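PDB 3ERV: putative C39-like peptidase from Bacillus anthracis, which is of unknown function but is probably a C39-like cysteine peptidase that cleaves peptide bonds. Local coordinates for residues A141-V146 and Y223-K228. Sequence-based numbering, arbitrary orientation.
Sequences AGQPVV and YVKRSK
The CG methylene of Gln143 sits over one face of the Tyr223 ring where helix 132-140, ended by a Schellman motif at Gly142, gives way to strand 145-150 beside the end of the antiparallel strand 220-223, consistent with the papain-like fold of clan CA. The touch is a CH-pi contact: Gln143 CG stands 3.8 Å from the Tyr223 ring centroid, 23° off the ring normal and displaced toward the rim. Glutamine suits the place because this one methylene meets the aromatic face while the amide beyond it serves a polar neighbour; with CG beside the backbone N (chi1 -70°), a bend at chi2 turns the amide toward the Lys225 ammonium, its plane 75° from the ring. Gln143 NE2 is modelled 2.7 Å from Lys225 NZ, but the amide is probably turned over, and turning it would place its oxygen near NZ, where a hydrogen bond is possible. Pro144 adds a compact apolar neighbour, its CD lying 3.9 Å from Tyr223 CE2 at an oblique approach. The tyrosine hydroxyl gives the ring a polar end: a water 3.1 Å from Tyr223 OH also makes a weak bond to the carbonyl O of Gly142. Lys225 reaches across at the exposed rim, its long chain bent at chi4, and its NZ donates a hydrogen bond to Ala141 O whose modelled length, 2.5 Å, is doubtfully short.

Further out, Tyr223 and Pro144 both pack on Tyr61 of helix 50-61. Gly142 readily adopts the positive phi that ends helix 132-140, and Ser138 OG of that helix donates a hydrogen bond to Gln143 O.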
ATOM      1  N   ALA A 141       5.070  11.875  13.838  1.00 54.14           N
ATOM      2  CA  ALA A 141       3.889  12.463  14.487  1.00 53.70           C
ATOM      3  C   ALA A 141       2.923  11.383  15.019  1.00 52.98           C
ATOM      4  O   ALA A 141       1.945  11.689  15.701  1.00 54.07           O
ATOM      5  CB  ALA A 141       3.172  13.428  13.560  1.00 53.14           C
ATOM      6  N   GLY A 142       3.201  10.120  14.736  1.00 51.88           N
ATOM      7  CA  GLY A 142       2.403   9.046  15.318  1.00 50.49           C
ATOM      8  C   GLY A 142       1.430   8.384  14.357  1.00 50.32           C
ATOM      9  O   GLY A 142       0.603   7.543  14.763  1.00 50.12           O
ATOM     10  N   GLN A 143       1.488   8.773  13.086  1.00 49.43           N
ATOM     11  CA  GLN A 143       0.591   8.195  12.059  1.00 48.80           C
ATOM     12  C   GLN A 143       1.370   7.345  11.040  1.00 47.37           C
ATOM     13  O   GLN A 143       2.153   7.881  10.244  1.00 47.72           O
ATOM     14  CB  GLN A 143      -0.239   9.268  11.320  1.00 48.46           C
ATOM     15  CG  GLN A 143      -1.318   9.933  12.183  1.00 50.97           C
ATOM     16  CD  GLN A 143      -0.685  10.727  13.277  1.00 56.41           C
ATOM     17  OE1 GLN A 143       0.147  11.616  13.014  1.00 58.99           O
ATOM     18  NE2 GLN A 143      -1.017  10.394  14.519  1.00 57.20           N
ATOM     19  N   PRO A 144       1.141   6.029  11.060  1.00 46.37           N
ATOM     20  CA  PRO A 144       1.816   5.128  10.102  1.00 45.86           C
ATOM     21  C   PRO A 144       1.280   5.356   8.675  1.00 46.10           C
ATOM     22  O   PRO A 144       0.221   5.999   8.481  1.00 45.84           O
ATOM     23  CB  PRO A 144       1.434   3.724  10.606  1.00 44.43           C
ATOM     24  CG  PRO A 144       0.060   3.894  11.244  1.00 46.46           C
ATOM     25  CD  PRO A 144       0.053   5.352  11.810  1.00 45.76           C
ATOM     26  N   VAL A 145       2.001   4.855   7.681  1.00 44.71           N
ATOM     27  CA  VAL A 145       1.707   5.214   6.299  1.00 44.62           C
ATOM     28  C   VAL A 145       1.624   3.932   5.444  1.00 44.54           C
ATOM     29  O   VAL A 145       2.536   3.120   5.466  1.00 43.28           O
ATOM     30  CB  VAL A 145       2.833   6.159   5.753  1.00 44.77           C
ATOM     31  CG1 VAL A 145       2.546   6.653   4.289  1.00 41.86           C
ATOM     32  CG2 VAL A 145       3.069   7.303   6.742  1.00 44.12           C
ATOM     33  N   VAL A 146       0.534   3.762   4.706  1.00 44.07           N
ATOM     34  CA  VAL A 146       0.421   2.665   3.789  1.00 44.34           C
ATOM     35  C   VAL A 146       1.175   3.030   2.496  1.00 45.76           C
ATOM     36  O   VAL A 146       0.959   4.112   1.924  1.00 45.66           O
ATOM     37  CB  VAL A 146      -1.044   2.369   3.483  1.00 44.33           C
ATOM     38  CG1 VAL A 146      -1.184   1.290   2.347  1.00 43.61           C
ATOM     39  CG2 VAL A 146      -1.780   1.988   4.770  1.00 41.90           C
ATOM     40  N   TYR A 223      -3.267   9.236   7.532  1.00 47.27           N
ATOM     41  CA  TYR A 223      -4.344  10.056   8.042  1.00 48.67           C
ATOM     42  C   TYR A 223      -3.727  11.073   9.018  1.00 50.56           C
ATOM     43  O   TYR A 223      -2.551  10.965   9.399  1.00 50.07           O
ATOM     44  CB  TYR A 223      -5.420   9.180   8.735  1.00 47.04           C
ATOM     45  CG  TYR A 223      -4.836   8.420   9.936  1.00 48.07           C
ATOM     46  CD1 TYR A 223      -4.985   8.900  11.244  1.00 46.10           C
ATOM     47  CD2 TYR A 223      -4.072   7.256   9.747  1.00 47.39           C
ATOM     48  CE1 TYR A 223      -4.414   8.217  12.333  1.00 46.46           C
ATOM     49  CE2 TYR A 223      -3.508   6.565  10.814  1.00 48.18           C
ATOM     50  CZ  TYR A 223      -3.678   7.039  12.108  1.00 47.91           C
ATOM     51  OH  TYR A 223      -3.101   6.340  13.184  1.00 48.43           O
ATOM     52  N   VAL A 224      -4.521  12.053   9.442  1.00 52.71           N
ATOM     53  CA  VAL A 224      -4.040  13.003  10.436  1.00 55.51           C
ATOM     54  C   VAL A 224      -4.821  12.902  11.764  1.00 57.95           C
ATOM     55  O   VAL A 224      -6.003  12.498  11.794  1.00 58.17           O
ATOM     56  CB  VAL A 224      -4.023  14.452   9.865  1.00 55.41           C
ATOM     57  CG1 VAL A 224      -3.013  14.542   8.714  1.00 54.27           C
ATOM     58  CG2 VAL A 224      -5.416  14.863   9.389  1.00 54.07           C
ATOM     59  N   LYS A 225      -4.159  13.251  12.860  1.00 60.88           N
ATOM     60  CA  LYS A 225      -4.777  13.178  14.205  1.00 64.05           C
ATOM     61  C   LYS A 225      -6.143  13.848  14.339  1.00 65.57           C
ATOM     62  O   LYS A 225      -7.074  13.270  14.921  1.00 65.93           O
ATOM     63  CB  LYS A 225      -3.851  13.777  15.244  1.00 64.08           C
ATOM     64  CG  LYS A 225      -3.094  12.765  16.034  1.00 65.44           C
ATOM     65  CD  LYS A 225      -2.235  13.482  17.068  1.00 67.12           C
ATOM     66  CE  LYS A 225      -1.213  12.538  17.703  1.00 69.13           C
ATOM     67  NZ  LYS A 225      -0.312  11.867  16.708  1.00 69.91           N
ATOM     68  N   ARG A 226      -6.274  15.067  13.809  1.00 67.91           N
ATOM     69  CA  ARG A 226      -7.510  15.835  14.003  1.00 69.54           C
ATOM     70  C   ARG A 226      -8.233  16.184  12.711  1.00 70.83           C
ATOM     71  O   ARG A 226      -7.591  16.432  11.694  1.00 70.82           O
ATOM     72  CB  ARG A 226      -7.209  17.123  14.764  1.00 70.11           C
ATOM     73  N   SER A 227      -9.569  16.245  12.786  1.00 72.67           N
ATOM     74  CA  SER A 227     -10.453  16.478  11.621  1.00 74.21           C
ATOM     75  C   SER A 227     -10.142  17.753  10.851  1.00 75.57           C
ATOM     76  O   SER A 227      -9.840  18.791  11.455  1.00 76.29           O
ATOM     77  CB  SER A 227     -11.934  16.473  12.030  1.00 73.81           C
ATOM     78  N   LYS A 228     -10.252  17.679   9.520  1.00 76.54           N
ATOM     79  CA  LYS A 228      -9.758  18.739   8.628  1.00 77.53           C
ATOM     80  C   LYS A 228     -10.851  19.642   8.024  1.00 78.13           C
ATOM     81  O   LYS A 228     -11.729  20.149   8.732  1.00 78.44           O
ATOM     82  CB  LYS A 228      -8.882  18.137   7.512  1.00 77.70           C
TER
HETATM   83  O   HOH W   1      -2.658   8.198  15.652  1.00 62.79           O